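Local coordinates for uncharacterized protein (Thermotoga maritima, PDB 1VMJ) that is of unknown function but binds a sodium ion in the crystal and is putatively a thiamin phosphate synthase, at residues K25-F30 with N100-L105; H73-W78 with T108-E113; L82-E85 with Q90-H93; H104-I109 with G134-M139; V114-A117 with K122-L125. One frame throughout, in Å; residues are numbered along the deposited sequence.

Interaction 1. Residues K25-F30 with N100-L105; sequences KRRREF and NADAHL. With NA (sodium ion), chain B.
R27 reaches D102 with CG trans to its backbone N (chi1 -173°) and a straight chain as far as NE, while D102 answers from the opposite direction with CG wedged between its own N and carbonyl carbon (chi1 74°). NH2 of R27 donates to OD1 of D102 over 2.8 Å, a salt bridge in which the oxygen offers its syn lone pair and lies at the edge of the guanidinium. The two flat groups are nearly coplanar, 19° apart, which lets guanidinium and carboxylate meet almost in one plane.

The other carboxylate oxygen works through water 1, which donates to OD2 of D102 at 2.6 Å and accepts from NE of R27 and NH1 of R28, each at 2.9 Å. R28 is near D102 by charge alone, its guanidinium being paired with E76 and E85. With R27 cut back to an alanine, OD1 of D102 and the second partner, D99, would probably lose their charged mate, though K106 still grips OD2.

On either side of D102 in sequence, OD1 of N100, at the N-cap position, and NE2 of H104 bind the sodium ion (2.5 and 2.1 Å) with three waters and H93. ND2 of N100 is held by D137. Ion pairing thus ties the loop before strand 29-32 to the helix start that carries two metal ligands, and the arginine charges probably favour an ionised D102.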
# COMPACT_ATOMS: atom_id res chain seq x y z
N LYS A 25 -20.16 -10.69 -11.90
CA LYS A 25 -21.61 -10.76 -12.02
C LYS A 25 -22.28 -9.60 -11.27
O LYS A 25 -23.31 -9.07 -11.71
CB LYS A 25 -22.11 -12.09 -11.47
CG LYS A 25 -23.63 -12.23 -11.47
CD LYS A 25 -24.07 -13.64 -11.09
CE LYS A 25 -25.57 -13.70 -10.88
NZ LYS A 25 -26.11 -15.08 -11.04
N ARG A 26 -21.69 -9.22 -10.15
CA ARG A 26 -22.26 -8.18 -9.30
C ARG A 26 -21.31 -7.00 -9.15
O ARG A 26 -20.16 -7.03 -9.56
CB ARG A 26 -22.59 -8.76 -7.93
CG ARG A 26 -23.43 -10.06 -8.01
CD ARG A 26 -23.89 -10.56 -6.64
NE ARG A 26 -24.87 -11.65 -6.75
CZ ARG A 26 -24.58 -12.95 -6.93
NH1 ARG A 26 -23.32 -13.36 -7.03
NH2 ARG A 26 -25.57 -13.84 -7.01
N ARG A 27 -21.80 -5.95 -8.52
CA ARG A 27 -21.03 -4.73 -8.34
C ARG A 27 -19.73 -4.94 -7.55
O ARG A 27 -18.68 -4.37 -7.90
CB ARG A 27 -21.89 -3.68 -7.61
CG ARG A 27 -21.27 -2.31 -7.52
CD ARG A 27 -22.15 -1.40 -6.71
NE ARG A 27 -21.54 -0.11 -6.44
CZ ARG A 27 -21.79 0.99 -7.14
NH1 ARG A 27 -22.64 0.97 -8.15
NH2 ARG A 27 -21.19 2.13 -6.80
N ARG A 28 -19.86 -5.69 -6.46
CA ARG A 28 -18.73 -5.96 -5.59
C ARG A 28 -18.51 -7.47 -5.46
O ARG A 28 -19.48 -8.23 -5.33
CB ARG A 28 -18.94 -5.35 -4.20
CG ARG A 28 -19.13 -3.84 -4.21
CD ARG A 28 -18.88 -3.19 -2.86
NE ARG A 28 -20.01 -3.38 -1.96
CZ ARG A 28 -21.12 -2.65 -1.97
NH1 ARG A 28 -21.28 -1.67 -2.84
NH2 ARG A 28 -22.10 -2.91 -1.12
N GLU A 29 -17.25 -7.87 -5.43
CA GLU A 29 -16.85 -9.27 -5.34
C GLU A 29 -15.39 -9.38 -4.97
O GLU A 29 -14.61 -8.54 -5.39
CB GLU A 29 -17.10 -9.99 -6.67
CG GLU A 29 -16.86 -11.50 -6.56
CD GLU A 29 -17.18 -12.30 -7.83
OE1 GLU A 29 -17.70 -11.72 -8.80
OE2 GLU A 29 -16.90 -13.53 -7.81
N PHE A 30 -15.03 -10.39 -4.17
CA PHE A 30 -13.63 -10.75 -3.95
C PHE A 30 -13.35 -12.03 -4.71
O PHE A 30 -14.12 -13.00 -4.59
CB PHE A 30 -13.34 -10.94 -2.47
CG PHE A 30 -13.62 -9.72 -1.64
CD1 PHE A 30 -12.86 -8.58 -1.76
CD2 PHE A 30 -14.66 -9.72 -0.70
CE1 PHE A 30 -13.12 -7.46 -0.99
CE2 PHE A 30 -14.93 -8.60 0.07
CZ PHE A 30 -14.16 -7.47 -0.07
N ASN A 100 -20.20 5.59 -8.93
CA ASN A 100 -19.13 4.77 -8.37
C ASN A 100 -18.14 5.48 -7.45
O ASN A 100 -17.12 4.91 -7.11
CB ASN A 100 -18.39 4.03 -9.49
CG ASN A 100 -17.57 4.96 -10.39
OD1 ASN A 100 -17.44 6.16 -10.14
ND2 ASN A 100 -16.96 4.38 -11.41
N ALA A 101 -18.47 6.68 -6.96
CA ALA A 101 -17.56 7.38 -6.05
C ALA A 101 -17.08 6.49 -4.90
O ALA A 101 -15.87 6.43 -4.60
CB ALA A 101 -18.19 8.66 -5.53
N ASP A 102 -17.99 5.74 -4.29
CA ASP A 102 -17.66 4.88 -3.16
C ASP A 102 -16.60 3.85 -3.50
O ASP A 102 -15.80 3.47 -2.64
CB ASP A 102 -18.87 4.15 -2.62
CG ASP A 102 -19.33 3.00 -3.53
OD1 ASP A 102 -19.81 3.25 -4.66
OD2 ASP A 102 -19.12 1.83 -3.11
N ALA A 103 -16.59 3.39 -4.75
CA ALA A 103 -15.66 2.35 -5.17
C ALA A 103 -14.22 2.87 -5.17
O ALA A 103 -13.28 2.12 -4.88
CB ALA A 103 -16.03 1.78 -6.53
N HIS A 104 -14.05 4.15 -5.49
CA HIS A 104 -12.72 4.77 -5.47
C HIS A 104 -12.21 4.82 -4.03
O HIS A 104 -11.02 4.64 -3.78
CB HIS A 104 -12.77 6.18 -6.00
CG HIS A 104 -13.19 6.28 -7.43
ND1 HIS A 104 -12.29 6.37 -8.47
CD2 HIS A 104 -14.42 6.35 -7.99
CE1 HIS A 104 -12.95 6.47 -9.61
NE2 HIS A 104 -14.24 6.46 -9.35
N LEU A 105 -13.12 5.09 -3.10
CA LEU A 105 -12.79 5.11 -1.66
C LEU A 105 -12.52 3.71 -1.09
O LEU A 105 -11.52 3.52 -0.40
CB LEU A 105 -13.91 5.84 -0.86
CG LEU A 105 -14.27 7.23 -1.37
CD1 LEU A 105 -15.31 7.84 -0.46
CD2 LEU A 105 -13.10 8.14 -1.55
NA NA B . -15.32 7.05 -11.07
O HOH W 1 -19.33 -0.32 -4.58
O HOH W 2 -16.54 7.39 -12.69
O HOH W 3 -14.65 5.36 -12.29
O HOH W 4 -13.60 7.86 -12.26

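Interaction 2. Residues H73-W78 with T108-E113; sequences HDFEVW and TIMGRE
NH1 of R112 is gripped twice, by a salt bridge to OE1 of E113 at 2.8 Å and by the carbonyl of V115 in the second subunit; the helix end just before it makes an apolar helix-to-helix contact that includes a Met-aromatic pair. Helix 69-82 supplies F75 and W78; the last turn of helix 101-110 supplies I109 and M110. The thioether of M110 is folded at chi2 (-53°) and chi3, which carries its methyl CE over one face of the F75 ring, 4.1 Å from the centroid and 25° off the normal, a CH-pi contact. SD of M110 stands obliquely to the same ring, 3.8 Å from CD1 of F75. Methionine suits this place because its flexible, polarisable chain can mould itself to an aromatic face. Trimming F75 to an alanine is likely to strip the thioether of its ring and open a gap beside L105 of the third subunit.

Beyond the helix, G111 takes a positive phi (103°) that calls for glycine. NE1 of W78 donates to O of L82 in the third subunit, which fixes the indole against that chain. The six-membered rim of this indole meets the CG2 methyl of I109, which lies 3.6 Å from both CZ3 and CH2 of W78.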
# COMPACT_ATOMS: atom_id res chain seq x y z
N HIS A 73 -17.31 -11.45 4.29
CA HIS A 73 -18.49 -10.75 4.75
C HIS A 73 -18.12 -9.56 5.64
O HIS A 73 -18.64 -8.45 5.46
CB HIS A 73 -19.43 -11.70 5.49
CG HIS A 73 -20.59 -11.01 6.12
ND1 HIS A 73 -21.75 -10.72 5.43
CD2 HIS A 73 -20.75 -10.50 7.36
CE1 HIS A 73 -22.58 -10.08 6.24
NE2 HIS A 73 -22.01 -9.95 7.42
N ASP A 74 -17.20 -9.76 6.56
CA ASP A 74 -16.77 -8.68 7.44
C ASP A 74 -16.15 -7.51 6.67
O ASP A 74 -16.44 -6.36 6.97
CB ASP A 74 -15.77 -9.19 8.48
CG ASP A 74 -16.36 -10.25 9.41
OD1 ASP A 74 -17.60 -10.25 9.62
OD2 ASP A 74 -15.60 -11.08 9.93
N PHE A 75 -15.34 -7.78 5.65
CA PHE A 75 -14.78 -6.70 4.83
C PHE A 75 -15.91 -5.92 4.13
O PHE A 75 -15.86 -4.71 4.04
CB PHE A 75 -13.77 -7.23 3.79
CG PHE A 75 -12.37 -7.37 4.31
CD1 PHE A 75 -11.64 -6.27 4.69
CD2 PHE A 75 -11.77 -8.61 4.34
CE1 PHE A 75 -10.32 -6.43 5.13
CE2 PHE A 75 -10.47 -8.76 4.79
CZ PHE A 75 -9.76 -7.67 5.18
N GLU A 76 -16.89 -6.63 3.59
CA GLU A 76 -18.02 -5.97 2.92
C GLU A 76 -18.72 -5.01 3.86
O GLU A 76 -18.97 -3.83 3.53
CB GLU A 76 -18.99 -7.03 2.37
CG GLU A 76 -20.40 -6.53 2.09
CD GLU A 76 -20.53 -5.57 0.92
OE1 GLU A 76 -19.63 -5.48 0.07
OE2 GLU A 76 -21.59 -4.89 0.85
N VAL A 77 -19.04 -5.50 5.05
CA VAL A 77 -19.73 -4.67 6.05
C VAL A 77 -18.86 -3.47 6.46
O VAL A 77 -19.33 -2.35 6.57
CB VAL A 77 -20.09 -5.52 7.30
CG1 VAL A 77 -20.56 -4.63 8.44
CG2 VAL A 77 -21.13 -6.57 6.93
N TRP A 78 -17.57 -3.72 6.68
CA TRP A 78 -16.64 -2.67 7.12
C TRP A 78 -16.41 -1.60 6.08
O TRP A 78 -16.43 -0.42 6.40
CB TRP A 78 -15.34 -3.36 7.46
CG TRP A 78 -14.26 -2.53 7.99
CD1 TRP A 78 -14.28 -1.83 9.16
CD2 TRP A 78 -12.95 -2.39 7.45
NE1 TRP A 78 -13.05 -1.24 9.37
CE2 TRP A 78 -12.22 -1.58 8.34
CE3 TRP A 78 -12.31 -2.87 6.30
CZ2 TRP A 78 -10.89 -1.23 8.11
CZ3 TRP A 78 -10.97 -2.52 6.08
CH2 TRP A 78 -10.29 -1.71 6.97
N THR A 108 -9.24 2.41 -2.06
CA THR A 108 -8.19 3.08 -1.34
C THR A 108 -7.91 2.37 -0.01
O THR A 108 -6.74 2.17 0.34
CB THR A 108 -8.54 4.56 -1.16
OG1 THR A 108 -8.70 5.16 -2.44
CG2 THR A 108 -7.45 5.29 -0.38
N ILE A 109 -8.95 1.97 0.70
CA ILE A 109 -8.75 1.21 1.93
C ILE A 109 -8.03 -0.10 1.68
O ILE A 109 -7.07 -0.42 2.39
CB ILE A 109 -10.10 0.94 2.61
CG1 ILE A 109 -10.75 2.26 3.03
CG2 ILE A 109 -9.95 0.01 3.80
CD1 ILE A 109 -9.99 3.04 4.06
N MET A 110 -8.47 -0.87 0.70
CA MET A 110 -7.91 -2.21 0.51
C MET A 110 -6.54 -2.17 -0.16
O MET A 110 -5.72 -3.09 0.01
CB MET A 110 -8.87 -3.09 -0.30
CG MET A 110 -10.20 -3.37 0.33
SD MET A 110 -10.16 -4.03 1.97
CE MET A 110 -9.29 -5.53 1.68
N GLY A 111 -6.31 -1.11 -0.94
CA GLY A 111 -5.08 -0.92 -1.66
C GLY A 111 -5.15 -1.23 -3.14
O GLY A 111 -5.93 -2.06 -3.60
N ARG A 112 -4.26 -0.61 -3.88
CA ARG A 112 -4.15 -0.84 -5.31
C ARG A 112 -3.39 -2.10 -5.71
O ARG A 112 -3.70 -2.70 -6.73
CB ARG A 112 -3.45 0.38 -5.93
CG ARG A 112 -3.02 0.18 -7.38
CD ARG A 112 -2.33 1.41 -7.91
NE ARG A 112 -1.88 1.28 -9.27
CZ ARG A 112 -0.68 0.85 -9.62
NH1 ARG A 112 0.20 0.49 -8.71
NH2 ARG A 112 -0.34 0.86 -10.90
N GLU A 113 -2.36 -2.44 -4.95
CA GLU A 113 -1.33 -3.36 -5.41
C GLU A 113 -0.80 -4.21 -4.26
O GLU A 113 -0.96 -3.86 -3.08
CB GLU A 113 -0.19 -2.61 -6.10
CG GLU A 113 0.73 -1.92 -5.11
CD GLU A 113 1.11 -0.43 -5.33
OE1 GLU A 113 0.40 0.39 -5.96
OE2 GLU A 113 2.18 -0.06 -4.78

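Interaction 3. Residues L82-E85 with Q90-H93; sequences LAPE and QYKH. With NA (sodium ion), chain B.
Y91 sends its side chain back across the loop toward P84. Its CB rests against the methyl of A101, at the start of helix 101-110. With CG anti to the carbonyl carbon (chi1 -57°), the ring points at P84, and CG of Q90 sits 3.3 Å above the ring plane, over its centre. On one flank CE1 packs on L105; on the other, CE2 of Y91 comes 3.2 Å from O of P84 and 3.9 Å from O of E85, both oxygens lying at the ring edge near its plane. At the tip, OH of Y91 donates to O of P84 over 2.7 Å, in the carbonyl plane and on a lone pair, with a C=O...donor angle of 140°. Tyrosine fits here because it combines an apolar ring for the loop interior with a hydroxyl at the far end, where it reaches a backbone carbonyl.

The pyrrolidine of P84 crosses the phenol at about a right angle, its CD 3.8 Å from OH of Y91. NE2 of Q90 comes no nearer than 4.2 Å to CG of P84, being hydrogen-bonded to O of P87.

Two residues on, H93 places NE2 on the sodium ion, while the second subunit holds the backbone nitrogens of K92 and H93 through D74 and ND1 of H93 through E68. The pinned loop therefore delivers one histidine of a metal site, completed by N100, H104 and three waters, at a subunit interface.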
# COMPACT_ATOMS: atom_id res chain seq x y z
N LEU A 82 -17.11 2.41 6.25
CA LEU A 82 -16.11 3.44 6.04
C LEU A 82 -16.35 4.29 4.81
O LEU A 82 -15.97 5.47 4.80
CB LEU A 82 -14.74 2.80 5.91
CG LEU A 82 -14.17 2.05 7.10
CD1 LEU A 82 -12.79 1.57 6.76
CD2 LEU A 82 -14.18 2.92 8.31
N ALA A 83 -16.95 3.70 3.78
CA ALA A 83 -17.13 4.36 2.48
C ALA A 83 -18.43 3.90 1.83
O ALA A 83 -18.42 3.16 0.86
CB ALA A 83 -15.94 4.04 1.60
N PRO A 84 -19.57 4.32 2.39
CA PRO A 84 -20.87 3.87 1.94
C PRO A 84 -21.16 4.19 0.48
O PRO A 84 -20.87 5.27 0.01
CB PRO A 84 -21.85 4.60 2.86
CG PRO A 84 -21.08 5.67 3.45
CD PRO A 84 -19.69 5.21 3.55
N GLU A 85 -21.73 3.21 -0.21
CA GLU A 85 -22.14 3.39 -1.58
C GLU A 85 -23.14 4.52 -1.73
O GLU A 85 -23.03 5.35 -2.64
CB GLU A 85 -22.76 2.10 -2.09
CG GLU A 85 -23.17 2.16 -3.55
CD GLU A 85 -23.82 0.88 -4.03
OE1 GLU A 85 -23.68 -0.19 -3.38
OE2 GLU A 85 -24.46 0.94 -5.11
N GLN A 90 -24.22 12.06 -1.96
CA GLN A 90 -23.24 12.55 -1.00
C GLN A 90 -21.89 12.78 -1.60
O GLN A 90 -21.06 13.40 -0.98
CB GLN A 90 -23.09 11.60 0.15
CG GLN A 90 -22.29 10.38 -0.13
CD GLN A 90 -22.38 9.34 0.96
OE1 GLN A 90 -21.90 9.57 2.06
NE2 GLN A 90 -22.95 8.17 0.66
N TYR A 91 -21.67 12.25 -2.80
CA TYR A 91 -20.37 12.38 -3.46
C TYR A 91 -20.45 13.24 -4.71
O TYR A 91 -21.22 12.94 -5.65
CB TYR A 91 -19.83 11.01 -3.85
CG TYR A 91 -19.68 10.03 -2.73
CD1 TYR A 91 -18.76 10.26 -1.69
CD2 TYR A 91 -20.46 8.87 -2.67
CE1 TYR A 91 -18.60 9.38 -0.66
CE2 TYR A 91 -20.31 7.96 -1.61
CZ TYR A 91 -19.38 8.22 -0.61
OH TYR A 91 -19.20 7.34 0.44
N LYS A 92 -19.60 14.26 -4.76
CA LYS A 92 -19.53 15.15 -5.92
C LYS A 92 -19.07 14.46 -7.18
O LYS A 92 -19.43 14.88 -8.26
CB LYS A 92 -18.62 16.35 -5.65
CG LYS A 92 -19.05 17.24 -4.50
CD LYS A 92 -20.46 17.76 -4.68
N HIS A 93 -18.27 13.39 -7.05
CA HIS A 93 -17.88 12.61 -8.21
C HIS A 93 -19.09 12.06 -8.95
O HIS A 93 -19.02 11.84 -10.16
CB HIS A 93 -16.96 11.49 -7.79
CG HIS A 93 -16.46 10.66 -8.93
ND1 HIS A 93 -15.63 11.16 -9.90
CD2 HIS A 93 -16.70 9.36 -9.26
CE1 HIS A 93 -15.34 10.21 -10.77
NE2 HIS A 93 -15.97 9.10 -10.39
NA NA B . -15.32 7.05 -11.07
O HOH W 2 -16.54 7.39 -12.69
O HOH W 4 -13.60 7.86 -12.26
O HOH W 3 -14.65 5.36 -12.29

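Interaction 4. Residues H104-I109 with G134-M139; sequences HLKRTI and GEFDGM. With NA (sodium ion), chain B.
F136 lies flat against helix 101-110, with CB of K106 seated over the middle of its ring, 3.9 Å from the centroid and 13° off the normal. CG of F136 is anti to the carbonyl carbon (chi1 -57°), turning the ring onto the helix. This CH-pi contact is extended by CD of K106, which passes 3.8 Å from CD1 of F136. Across the ring, CD2 of F136 comes 3.7 Å from N of R107, an oblique approach to backbone rather than a bond. Phenylalanine is apt here: its face takes the aliphatic stem of K106, while R107 meets its side obliquely, and both charged ends go elsewhere.

The opposite ring face meets C of G134, 4.1 Å above the plane and toward the rim. A side chain at G134 would be crowded by CZ of F136, and that fits the choice of glycine.

In the next shell, NZ of K106 bonds the carbonyl of A83 and pairs with D102 and E80, whereas the R107 guanidinium donates to A60 and to I64 of the second subunit; these bonds probably help to fix the stems. Past F136 the turn is braced by N of D137 donating to OE2 of E135 at 3.0 Å. Within the helix, OG1 of T108 donates to O of H104 at 2.7 Å.

H104, a sodium ligand, is steadied at ND1 by N65 of the second subunit. Here a helix bearing a metal-binding histidine packs on the residue that follows strand 130-135, the middle strand of a three-stranded antiparallel sheet.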
# COMPACT_ATOMS: atom_id res chain seq x y z
N HIS A 104 -14.05 4.15 -5.49
CA HIS A 104 -12.72 4.77 -5.47
C HIS A 104 -12.21 4.82 -4.03
O HIS A 104 -11.02 4.64 -3.78
CB HIS A 104 -12.77 6.18 -6.00
CG HIS A 104 -13.19 6.28 -7.43
ND1 HIS A 104 -12.29 6.37 -8.47
CD2 HIS A 104 -14.42 6.35 -7.99
CE1 HIS A 104 -12.95 6.47 -9.61
NE2 HIS A 104 -14.24 6.46 -9.35
N LEU A 105 -13.12 5.09 -3.10
CA LEU A 105 -12.79 5.11 -1.66
C LEU A 105 -12.52 3.71 -1.09
O LEU A 105 -11.52 3.52 -0.40
CB LEU A 105 -13.91 5.84 -0.86
CG LEU A 105 -14.27 7.23 -1.37
CD1 LEU A 105 -15.31 7.84 -0.46
CD2 LEU A 105 -13.10 8.14 -1.55
N LYS A 106 -13.39 2.76 -1.38
CA LYS A 106 -13.22 1.39 -0.92
C LYS A 106 -11.88 0.82 -1.39
O LYS A 106 -11.16 0.17 -0.64
CB LYS A 106 -14.38 0.50 -1.38
CG LYS A 106 -15.71 0.72 -0.70
CD LYS A 106 -16.71 -0.31 -1.18
CE LYS A 106 -17.99 -0.34 -0.35
NZ LYS A 106 -18.76 0.89 -0.52
N ARG A 107 -11.53 1.07 -2.66
CA ARG A 107 -10.27 0.52 -3.18
C ARG A 107 -9.10 1.14 -2.45
O ARG A 107 -8.08 0.48 -2.26
CB ARG A 107 -10.17 0.67 -4.71
CG ARG A 107 -9.29 1.81 -5.26
CD ARG A 107 -7.82 1.56 -5.15
NE ARG A 107 -7.00 2.44 -5.98
CZ ARG A 107 -6.61 2.16 -7.21
NH1 ARG A 107 -6.94 1.03 -7.80
NH2 ARG A 107 -5.85 3.02 -7.87
N THR A 108 -9.24 2.41 -2.06
CA THR A 108 -8.19 3.08 -1.34
C THR A 108 -7.91 2.37 -0.01
O THR A 108 -6.74 2.17 0.34
CB THR A 108 -8.54 4.56 -1.16
OG1 THR A 108 -8.70 5.16 -2.44
CG2 THR A 108 -7.45 5.29 -0.38
N ILE A 109 -8.95 1.97 0.70
CA ILE A 109 -8.75 1.21 1.93
C ILE A 109 -8.03 -0.10 1.68
O ILE A 109 -7.07 -0.42 2.39
CB ILE A 109 -10.10 0.94 2.61
CG1 ILE A 109 -10.75 2.26 3.03
CG2 ILE A 109 -9.95 0.01 3.80
CD1 ILE A 109 -9.99 3.04 4.06
N GLY A 134 -10.18 -7.39 -5.59
CA GLY A 134 -11.30 -6.78 -4.92
C GLY A 134 -12.02 -5.86 -5.87
O GLY A 134 -11.56 -4.74 -6.16
N GLU A 135 -13.13 -6.32 -6.40
CA GLU A 135 -13.93 -5.53 -7.31
C GLU A 135 -14.93 -4.69 -6.54
O GLU A 135 -15.71 -5.23 -5.78
CB GLU A 135 -14.70 -6.47 -8.27
CG GLU A 135 -15.54 -5.73 -9.30
CD GLU A 135 -14.69 -4.83 -10.16
OE1 GLU A 135 -14.12 -5.34 -11.16
OE2 GLU A 135 -14.60 -3.64 -9.81
N PHE A 136 -14.92 -3.36 -6.74
CA PHE A 136 -15.89 -2.49 -6.11
C PHE A 136 -16.85 -1.79 -7.07
O PHE A 136 -17.75 -1.10 -6.65
CB PHE A 136 -15.17 -1.49 -5.19
CG PHE A 136 -14.33 -2.18 -4.15
CD1 PHE A 136 -14.93 -3.02 -3.24
CD2 PHE A 136 -12.95 -2.06 -4.13
CE1 PHE A 136 -14.18 -3.71 -2.31
CE2 PHE A 136 -12.21 -2.74 -3.19
CZ PHE A 136 -12.84 -3.57 -2.29
N ASP A 137 -16.60 -1.95 -8.38
CA ASP A 137 -17.50 -1.40 -9.40
C ASP A 137 -17.44 -2.27 -10.66
O ASP A 137 -16.92 -1.88 -11.71
CB ASP A 137 -17.14 0.06 -9.71
CG ASP A 137 -18.05 0.68 -10.78
OD1 ASP A 137 -19.27 0.35 -10.78
OD2 ASP A 137 -17.55 1.47 -11.62
N GLY A 138 -17.98 -3.47 -10.50
CA GLY A 138 -17.85 -4.52 -11.51
C GLY A 138 -18.94 -4.55 -12.56
O GLY A 138 -19.48 -3.52 -12.92
N MET A 139 -19.23 -5.75 -13.07
CA MET A 139 -20.18 -5.93 -14.18
C MET A 139 -19.71 -5.25 -15.46
O MET A 139 -20.52 -4.85 -16.29
CB MET A 139 -21.59 -5.47 -13.80
CG MET A 139 -22.05 -6.12 -12.53
SD MET A 139 -23.73 -5.69 -12.02
CE MET A 139 -23.65 -3.93 -11.85
NA NA B . -15.32 7.05 -11.07
O HOH W 2 -16.54 7.39 -12.69
O HOH W 4 -13.60 7.86 -12.26
O HOH W 3 -14.65 5.36 -12.29

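Interaction 5. Residues V114-A117 with K122-L125; sequences VVIA and KMDL
I116 overlaps M123 and L125 with both of its branches. CG2 of I116, anti to the backbone N, touches CD2 of L125 at 3.8 Å and CB of M123 at 3.9 Å, while CD1 at the end of the other branch reaches SD of M123, also at 3.9 Å. A beta-branched isoleucine suits a strand and offers two arms, so one residue can cover two neighbours of the returning chain. M123, bent at chi3, passes on to T34, L37, E38 and V41, and I116 itself leans on I64; the packing therefore continues to helix 34-44 and to strand 60-65.

The backbones are joined next door. N of D124 donates to O of A117 over 2.8 Å with an N-H...O angle of 150°, the donor standing 24° out of the carbonyl plane. The same oxygen receives a CA-H...O contact from M123, its CA being 3.5 Å away. No direct bond returns from A117 to D124: instead N of A117 donates to water 5 at 3.1 Å, whose own link to O of D124 is long and weak.

Beside this bond, the methyl of A117 packs on CB of D124, 3.8 Å away, and a small residue lets the aspartate lie close. OD2 of D124 bonds T119 near the turn and forms a salt bridge with R17 of the third subunit, which ties this edge to the trimer. The pattern is that of a tight antiparallel beta hairpin, its short second strand, 122-123, being the outermost strand of the five-stranded sheet within the chain.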
# COMPACT_ATOMS: atom_id res chain seq x y z
N VAL A 114 -0.22 -5.33 -4.63
CA VAL A 114 0.69 -6.07 -3.77
C VAL A 114 2.01 -6.21 -4.49
O VAL A 114 2.06 -6.28 -5.74
CB VAL A 114 0.14 -7.47 -3.37
CG1 VAL A 114 -1.17 -7.28 -2.61
CG2 VAL A 114 -0.07 -8.36 -4.59
N VAL A 115 3.08 -6.28 -3.70
CA VAL A 115 4.38 -6.63 -4.20
C VAL A 115 4.83 -7.85 -3.40
O VAL A 115 4.77 -7.85 -2.17
CB VAL A 115 5.39 -5.48 -4.05
CG1 VAL A 115 6.76 -5.90 -4.56
CG2 VAL A 115 4.88 -4.25 -4.79
N ILE A 116 5.23 -8.89 -4.12
CA ILE A 116 5.50 -10.18 -3.55
C ILE A 116 6.88 -10.66 -3.97
O ILE A 116 7.24 -10.57 -5.16
CB ILE A 116 4.43 -11.22 -4.01
CG1 ILE A 116 3.02 -10.77 -3.64
CG2 ILE A 116 4.74 -12.59 -3.43
CD1 ILE A 116 1.98 -11.59 -4.24
N ALA A 117 7.65 -11.15 -3.02
CA ALA A 117 8.97 -11.69 -3.33
C ALA A 117 8.84 -13.01 -4.09
O ALA A 117 7.97 -13.84 -3.75
CB ALA A 117 9.74 -11.93 -2.05
N LYS A 122 9.16 -19.40 -6.67
CA LYS A 122 7.83 -19.38 -6.10
C LYS A 122 7.57 -18.08 -5.39
O LYS A 122 8.51 -17.46 -4.88
CB LYS A 122 7.68 -20.49 -5.07
CG LYS A 122 7.87 -21.90 -5.60
CD LYS A 122 6.83 -22.28 -6.62
CE LYS A 122 7.04 -23.67 -7.19
NZ LYS A 122 6.81 -24.68 -6.13
N MET A 123 6.30 -17.71 -5.30
CA MET A 123 5.90 -16.61 -4.44
C MET A 123 6.29 -16.96 -3.00
O MET A 123 6.03 -18.08 -2.54
CB MET A 123 4.41 -16.36 -4.52
CG MET A 123 4.04 -15.69 -5.84
SD MET A 123 2.33 -15.13 -5.88
CE MET A 123 1.52 -16.72 -5.99
N ASP A 124 6.90 -16.00 -2.32
CA ASP A 124 7.46 -16.22 -0.99
C ASP A 124 6.42 -15.73 0.03
O ASP A 124 6.43 -14.56 0.42
CB ASP A 124 8.78 -15.47 -0.92
CG ASP A 124 9.69 -15.93 0.15
OD1 ASP A 124 9.27 -16.67 1.07
OD2 ASP A 124 10.86 -15.51 0.07
N LEU A 125 5.50 -16.62 0.38
CA LEU A 125 4.30 -16.26 1.13
C LEU A 125 4.27 -16.96 2.48
O LEU A 125 4.81 -18.08 2.63
CB LEU A 125 3.04 -16.66 0.37
CG LEU A 125 2.82 -15.99 -0.98
CD1 LEU A 125 1.57 -16.50 -1.67
CD2 LEU A 125 2.80 -14.52 -0.84
O HOH W 5 6.29 -11.20 -0.26

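Interactions 1 to 4 crowd round helix 101-110, and interaction 5 stands apart, about 33 Å, centre to centre, from interaction 3 and across the chain's centre from it. Interactions 1 and 4 lie closest, about 4 Å between centres; they share H104 and L105 and reach adjacent strands of the three-stranded sheet. Interaction 3 lies in the loop connecting helices 69-82 and 101-110; in sequence it falls between the two segments of interactions 1 and 2, while interaction 5 falls between those of interaction 4. Interactions 1, 3 and 4 assemble the sodium site; interaction 2 packs the two helices together. All five touch other subunits, so metal site, helix pair and hairpin are built into the trimer.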